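Long-range contacts in putative phage endolysin (Salmonella enterica subsp. enterica serovar Typhimurium, PDB 4EVX), which probably hydrolyses the beta-1,4 linkages between N-acetylmuramic acid and N-acetylglucosamine in peptidoglycan, as a glycosyl hydrolase family 24 lysozyme: residues L69-L74 / F81-L86; I35-M40 / D53-F58. One frame throughout, in Å; residues are numbered along the deposited sequence. Where two conformers were deposited one is given.

Contact 1 (L69-L74 / F81-L86)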
loop_
_atom_site.group_PDB
_atom_site.type_symbol
_atom_site.label_atom_id
_atom_site.label_comp_id
_atom_site.label_asym_id
_atom_site.label_seq_id
_atom_site.Cartn_x
_atom_site.Cartn_y
_atom_site.Cartn_z
ATOM N N LEU A 69 -14.223 8.133 2.743
ATOM C CA LEU A 69 -13.888 8.180 1.332
ATOM C C LEU A 69 -13.253 6.881 0.883
ATOM O O LEU A 69 -13.395 6.522 -0.296
ATOM C CB LEU A 69 -12.967 9.385 1.079
ATOM C CG LEU A 69 -13.611 10.749 1.326
ATOM C CD1 LEU A 69 -12.614 11.887 1.070
ATOM C CD2 LEU A 69 -14.867 10.958 0.439
ATOM N N LEU A 70 -12.629 6.134 1.782
ATOM C CA LEU A 70 -12.032 4.837 1.381
ATOM C C LEU A 70 -13.112 3.893 1.068
ATOM O O LEU A 70 -13.088 3.155 0.057
ATOM C CB LEU A 70 -11.149 4.314 2.541
ATOM C CG LEU A 70 -10.372 3.070 2.355
ATOM C CD1 LEU A 70 -9.308 3.259 1.315
ATOM C CD2 LEU A 70 -9.692 2.734 3.628
ATOM N N GLN A 71 -14.135 3.929 1.912
ATOM C CA GLN A 71 -15.309 3.077 1.771
ATOM C C GLN A 71 -15.850 3.226 0.440
ATOM O O GLN A 71 -16.229 2.259 -0.220
ATOM C CB GLN A 71 -16.443 3.475 2.808
ATOM C CG GLN A 71 -17.654 2.500 2.837
ATOM C CD GLN A 71 -17.716 1.567 4.031
ATOM O OE1 GLN A 71 -17.790 0.334 3.873
ATOM N NE2 GLN A 71 -17.730 2.131 5.251
ATOM N N ASN A 72 -15.873 4.449 -0.033
ATOM C CA ASN A 72 -16.439 4.629 -1.344
ATOM C C ASN A 72 -15.549 4.214 -2.499
ATOM O O ASN A 72 -16.151 3.973 -3.517
ATOM C CB ASN A 72 -16.953 6.061 -1.520
ATOM C CG ASN A 72 -18.141 6.166 -2.522
ATOM O OD1 ASN A 72 -18.937 5.254 -2.754
ATOM N ND2 ASN A 72 -18.125 7.151 -3.324
ATOM N N CYS A 73 -14.161 4.143 -2.387
ATOM C CA CYS A 73 -13.116 3.615 -3.339
ATOM C C CYS A 73 -13.007 2.059 -3.304
ATOM O O CYS A 73 -12.664 1.404 -4.326
ATOM C CB CYS A 73 -11.746 4.263 -2.989
ATOM S SG CYS A 73 -10.231 3.472 -3.695
ATOM N N LEU A 74 -13.221 1.464 -2.111
ATOM C CA LEU A 74 -13.096 0.023 -1.855
ATOM C C LEU A 74 -14.434 -0.434 -1.253
ATOM O O LEU A 74 -14.551 -0.815 -0.081
ATOM C CB LEU A 74 -11.939 -0.304 -0.959
ATOM C CG LEU A 74 -10.540 0.142 -1.457
ATOM C CD1 LEU A 74 -10.195 1.472 -0.914
ATOM C CD2 LEU A 74 -9.467 -0.745 -0.974
ATOM N N PHE A 81 -9.095 -4.311 9.743
ATOM C CA PHE A 81 -7.637 -4.254 9.832
ATOM C C PHE A 81 -7.047 -3.662 8.565
ATOM O O PHE A 81 -6.171 -2.770 8.620
ATOM C CB PHE A 81 -7.086 -5.666 10.091
ATOM C CG PHE A 81 -5.589 -5.847 10.320
ATOM C CD1 PHE A 81 -4.780 -4.784 10.740
ATOM C CD2 PHE A 81 -5.024 -7.104 10.277
ATOM C CE1 PHE A 81 -3.410 -4.975 10.942
ATOM C CE2 PHE A 81 -3.679 -7.298 10.538
ATOM C CZ PHE A 81 -2.879 -6.230 10.886
ATOM N N GLN A 82 -7.493 -4.182 7.437
ATOM C CA GLN A 82 -7.015 -3.657 6.146
ATOM C C GLN A 82 -7.456 -2.183 5.955
ATOM O O GLN A 82 -6.663 -1.400 5.441
ATOM C CB GLN A 82 -7.519 -4.501 5.021
ATOM C CG GLN A 82 -6.888 -5.913 4.961
ATOM C CD GLN A 82 -7.517 -6.817 3.939
ATOM O OE1 GLN A 82 -8.450 -6.456 3.207
ATOM N NE2 GLN A 82 -7.191 -8.084 4.007
ATOM N N ARG A 83 -8.664 -1.760 6.390
ATOM C CA ARG A 83 -9.028 -0.354 6.329
ATOM C C ARG A 83 -8.055 0.499 7.169
ATOM O O ARG A 83 -7.531 1.520 6.723
ATOM C CB ARG A 83 -10.469 -0.132 6.834
ATOM C CG ARG A 83 -11.536 -0.806 5.977
ATOM C CD ARG A 83 -12.885 -0.716 6.697
ATOM N NE ARG A 83 -13.532 0.553 6.424
ATOM C CZ ARG A 83 -14.193 0.825 5.306
ATOM N NH1 ARG A 83 -14.731 2.012 5.127
ATOM N NH2 ARG A 83 -14.314 -0.093 4.349
ATOM N N GLU A 84 -7.777 0.070 8.398
ATOM C CA GLU A 84 -6.904 0.833 9.274
ATOM C C GLU A 84 -5.472 0.874 8.712
ATOM O O GLU A 84 -4.799 1.936 8.815
ATOM C CB GLU A 84 -6.936 0.312 10.699
ATOM C CG GLU A 84 -8.228 0.640 11.384
ATOM C CD GLU A 84 -8.265 0.545 12.893
ATOM O OE1 GLU A 84 -7.267 0.092 13.496
ATOM O OE2 GLU A 84 -9.312 0.944 13.473
ATOM N N THR A 85 -4.975 -0.225 8.186
ATOM C CA THR A 85 -3.611 -0.191 7.647
ATOM C C THR A 85 -3.495 0.688 6.411
ATOM O O THR A 85 -2.490 1.412 6.240
ATOM C CB THR A 85 -3.074 -1.569 7.344
ATOM O OG1 THR A 85 -3.810 -2.238 6.329
ATOM C CG2 THR A 85 -2.902 -2.423 8.620
ATOM N N LEU A 86 -4.501 0.686 5.591
ATOM C CA LEU A 86 -4.513 1.556 4.410
ATOM C C LEU A 86 -4.562 3.013 4.837
ATOM O O LEU A 86 -3.819 3.842 4.321
ATOM C CB LEU A 86 -5.659 1.270 3.451
ATOM C CG LEU A 86 -5.516 0.063 2.568
ATOM C CD1 LEU A 86 -6.831 -0.246 1.924
ATOM C CD2 LEU A 86 -4.456 0.332 1.481
HETATM O O HOH W 1 -15.717 -0.567 2.309
#

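Contact 2 (I35-M40 / D53-F58)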
loop_
_atom_site.group_PDB
_atom_site.type_symbol
_atom_site.label_atom_id
_atom_site.label_comp_id
_atom_site.label_asym_id
_atom_site.label_seq_id
_atom_site.Cartn_x
_atom_site.Cartn_y
_atom_site.Cartn_z
ATOM N N ILE A 35 -1.257 22.108 11.467
ATOM C CA ILE A 35 -1.250 22.149 12.929
ATOM C C ILE A 35 -1.611 20.790 13.507
ATOM O O ILE A 35 -2.163 19.938 12.798
ATOM C CB ILE A 35 -2.251 23.233 13.398
ATOM C CG1 ILE A 35 -1.885 23.762 14.827
ATOM C CG2 ILE A 35 -3.663 22.701 13.300
ATOM C CD1 ILE A 35 -2.643 25.002 15.286
ATOM N N GLY A 36 -1.337 20.600 14.789
ATOM C CA GLY A 36 -1.700 19.376 15.481
ATOM C C GLY A 36 -0.886 18.193 15.004
ATOM O O GLY A 36 0.355 18.255 14.914
ATOM N N TYR A 37 -1.584 17.092 14.687
ATOM C CA TYR A 37 -0.936 15.909 14.171
ATOM C C TYR A 37 -1.015 15.943 12.645
ATOM O O TYR A 37 -1.661 15.103 12.035
ATOM C CB TYR A 37 -1.587 14.602 14.731
ATOM C CG TYR A 37 -1.498 14.460 16.236
ATOM C CD1 TYR A 37 -0.353 13.965 16.843
ATOM C CD2 TYR A 37 -2.564 14.810 17.051
ATOM C CE1 TYR A 37 -0.280 13.801 18.221
ATOM C CE2 TYR A 37 -2.508 14.644 18.432
ATOM C CZ TYR A 37 -1.366 14.130 19.017
ATOM O OH TYR A 37 -1.236 14.052 20.389
ATOM N N GLY A 38 -0.381 16.935 12.050
ATOM C CA GLY A 38 -0.344 17.031 10.608
ATOM C C GLY A 38 -1.668 17.413 9.992
ATOM O O GLY A 38 -1.942 17.063 8.857
ATOM N N HIS A 39 -2.535 18.071 10.757
ATOM C CA HIS A 39 -3.827 18.523 10.221
ATOM C C HIS A 39 -3.718 19.749 9.294
ATOM O O HIS A 39 -3.233 20.801 9.730
ATOM C CB HIS A 39 -4.796 18.891 11.335
ATOM C CG HIS A 39 -6.146 19.364 10.838
ATOM N ND1 HIS A 39 -7.068 18.473 10.216
ATOM C CD2 HIS A 39 -6.676 20.605 10.835
ATOM C CE1 HIS A 39 -8.124 19.222 9.912
ATOM N NE2 HIS A 39 -7.942 20.500 10.249
HETATM N N MSE A 40 -4.170 19.639 8.037
HETATM C CA MSE A 40 -4.113 20.817 7.177
HETATM C C MSE A 40 -5.317 21.731 7.466
HETATM O O MSE A 40 -6.452 21.325 7.359
HETATM C CB MSE A 40 -4.047 20.430 5.708
HETATM C CG MSE A 40 -3.495 21.572 4.882
HETATM SE SE MSE A 40 -3.788 21.269 3.058
HETATM C CE MSE A 40 -2.678 19.823 2.822
ATOM N N ASP A 53 -6.286 18.544 23.183
ATOM C CA ASP A 53 -7.613 17.958 22.886
ATOM C C ASP A 53 -8.086 18.428 21.553
ATOM O O ASP A 53 -8.664 17.637 20.865
ATOM C CB ASP A 53 -8.688 18.322 23.956
ATOM C CG ASP A 53 -8.832 17.292 25.075
ATOM O OD1 ASP A 53 -7.882 16.470 25.278
ATOM O OD2 ASP A 53 -9.900 17.270 25.715
ATOM N N GLN A 54 -7.860 19.715 21.177
ATOM C CA GLN A 54 -8.261 20.159 19.826
ATOM C C GLN A 54 -7.456 19.416 18.778
ATOM O O GLN A 54 -8.005 19.006 17.765
ATOM C CB GLN A 54 -8.065 21.677 19.687
ATOM C CG GLN A 54 -9.120 22.394 20.528
ATOM C CD GLN A 54 -8.760 23.806 20.855
ATOM O OE1 GLN A 54 -7.672 24.283 20.546
ATOM N NE2 GLN A 54 -9.659 24.515 21.492
ATOM N N ALA A 55 -6.155 19.154 19.034
ATOM C CA ALA A 55 -5.355 18.405 18.068
ATOM C C ALA A 55 -5.856 16.964 17.928
ATOM O O ALA A 55 -5.894 16.408 16.843
ATOM C CB ALA A 55 -3.920 18.375 18.496
ATOM N N GLU A 56 -6.254 16.364 19.049
ATOM C CA GLU A 56 -6.778 14.990 19.009
ATOM C C GLU A 56 -8.044 14.941 18.172
ATOM O O GLU A 56 -8.203 14.062 17.346
ATOM C CB GLU A 56 -7.111 14.478 20.406
ATOM C CG GLU A 56 -7.410 12.991 20.495
ATOM C CD GLU A 56 -6.167 12.118 20.400
ATOM O OE1 GLU A 56 -5.046 12.646 20.575
ATOM O OE2 GLU A 56 -6.323 10.893 20.205
ATOM N N ALA A 57 -8.965 15.903 18.347
ATOM C CA ALA A 57 -10.186 15.936 17.561
ATOM C C ALA A 57 -9.906 16.102 16.076
ATOM O O ALA A 57 -10.531 15.452 15.243
ATOM C CB ALA A 57 -11.075 17.076 18.010
ATOM N N PHE A 58 -8.947 16.938 15.710
ATOM C CA PHE A 58 -8.593 17.050 14.289
ATOM C C PHE A 58 -8.010 15.756 13.721
ATOM O O PHE A 58 -8.296 15.422 12.558
ATOM C CB PHE A 58 -7.571 18.167 14.051
ATOM C CG PHE A 58 -8.094 19.575 14.048
ATOM C CD1 PHE A 58 -9.241 19.903 13.344
ATOM C CD2 PHE A 58 -7.323 20.608 14.555
ATOM C CE1 PHE A 58 -9.678 21.231 13.261
ATOM C CE2 PHE A 58 -7.708 21.935 14.401
ATOM C CZ PHE A 58 -8.912 22.232 13.780
HETATM O O HOH W 2 -4.383 17.010 14.468
HETATM O O HOH W 3 -3.487 15.151 21.859
#

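Contact 1 (L69-L74 / F81-L86)
Leu-70 and Arg-83 mark the closest backbone approach, with their CA atoms 7.8 Å apart, where the short segment axes of helix 69-73 and helix 81-86 pass 11.4 Å from each other at 115°. Leucines and the long side chain of Arg-83 fill the gap. Leu-70 points its CD2 at the backbone of helix 80-94, 4.0 Å from Arg-83 O, and the same methyl lies 4.3 Å from Leu-86 CB. Its CG is anti to the backbone N (chi1 -176°), which sends the branched end across to the other helix. Leu-74 and Leu-86 meet tip to tip, CD2 of Leu-74 to CD1 of Leu-86 at 3.9 Å. The two helices are consecutive and cross steeply, and residues 74-79 link them. This lies within the phage lysozyme family region. Beside the leucines, the buried Arg-83 bends at its third torsion and brings its guanidinium towards Gln-71. The amide and guanidinium planes are 35° apart. Gln-71 CB lies at the guanidinium edge, in its plane, 3.2 Å from Arg-83 NH1. Gln-71 is poorly ordered, and its amide makes no direct hydrogen bond to the arginine. Water 1 lies between Arg-83 NH2 and Leu-74 O, but its 2.5 Å distance to Arg-83 NH2 is doubtfully short. Arg-83 NE also forms a salt bridge with Asp-67 of helix 52-73, one turn before Gln-71. Beside this contact, Cys-73 is disulfide-bonded to Cys-66 of the third subunit, and Leu-86 packs on Leu-89 of the second subunit, both further copies of this protein.

Contact 2 (I35-M40 / D53-F58)
An aromatic stack and a small apolar patch join the beta hairpin to the start of helix 52-73, in a partly buried contact with no direct hydrogen bond between the segments. The rings of His-39 and Phe-58 form an offset stack, with centroids 3.9 Å apart and planes at 9°. His-39 CD2 sits over the centre of the phenyl ring. Phe-58 CD1 is nearer the rim of the imidazole, 3.4 Å from His-39 NE2. Phe-58 CB adds a CH-pi contact over the same imidazole. His-39 ND1 is hydrogen-bonded to Asp-62 further along the helix, which helps fix the rotation of the ring. At the hairpin turn, Gly-36 CA comes 3.9 Å from Ala-55 CB. With no side chain on Gly-36, the backbones come close, the Gly-36 and Ala-55 CA atoms 4.6 Å apart. The first torsion of Tyr-37 (chi1 -62°) lays its ring alongside the helix. Its ring edge faces Ala-55 O, and its CE2 lies 4.0 Å from Ala-55 CB. Two waters complete the interface. Water 2 bridges Tyr-37 N and Ala-55 O, and water 3 bridges Tyr-37 OH and Glu-56 OE1. Glu-56 OE1 is also hydrogen-bonded to NZ of the dimethyl-lysine at position 16. Strands 34-35 and 39-40 pair antiparallel beside the helix, with Ile-35 reaching Phe-58 as well as Leu-41, Leu-47 and Ile-50 of the following loop.

Both contacts use helix 52-73, contact 2 near its start and contact 1 at its end. They lie on opposite sides of the chain's centre, with their own centres 21 Å apart and no touch between them. Contact 1 is the more buried, although it lies farther from the centre of the chain; other subunits pack around it. Contact 2 is partly buried and joins helix to hairpin rather than helix to helix. The chemistry differs accordingly. Aliphatic leucines fill contact 1, with a buried arginine alongside them, while contact 2 rests on stacked aromatic rings and a close glycine-alanine approach. Water lies between the segments in both.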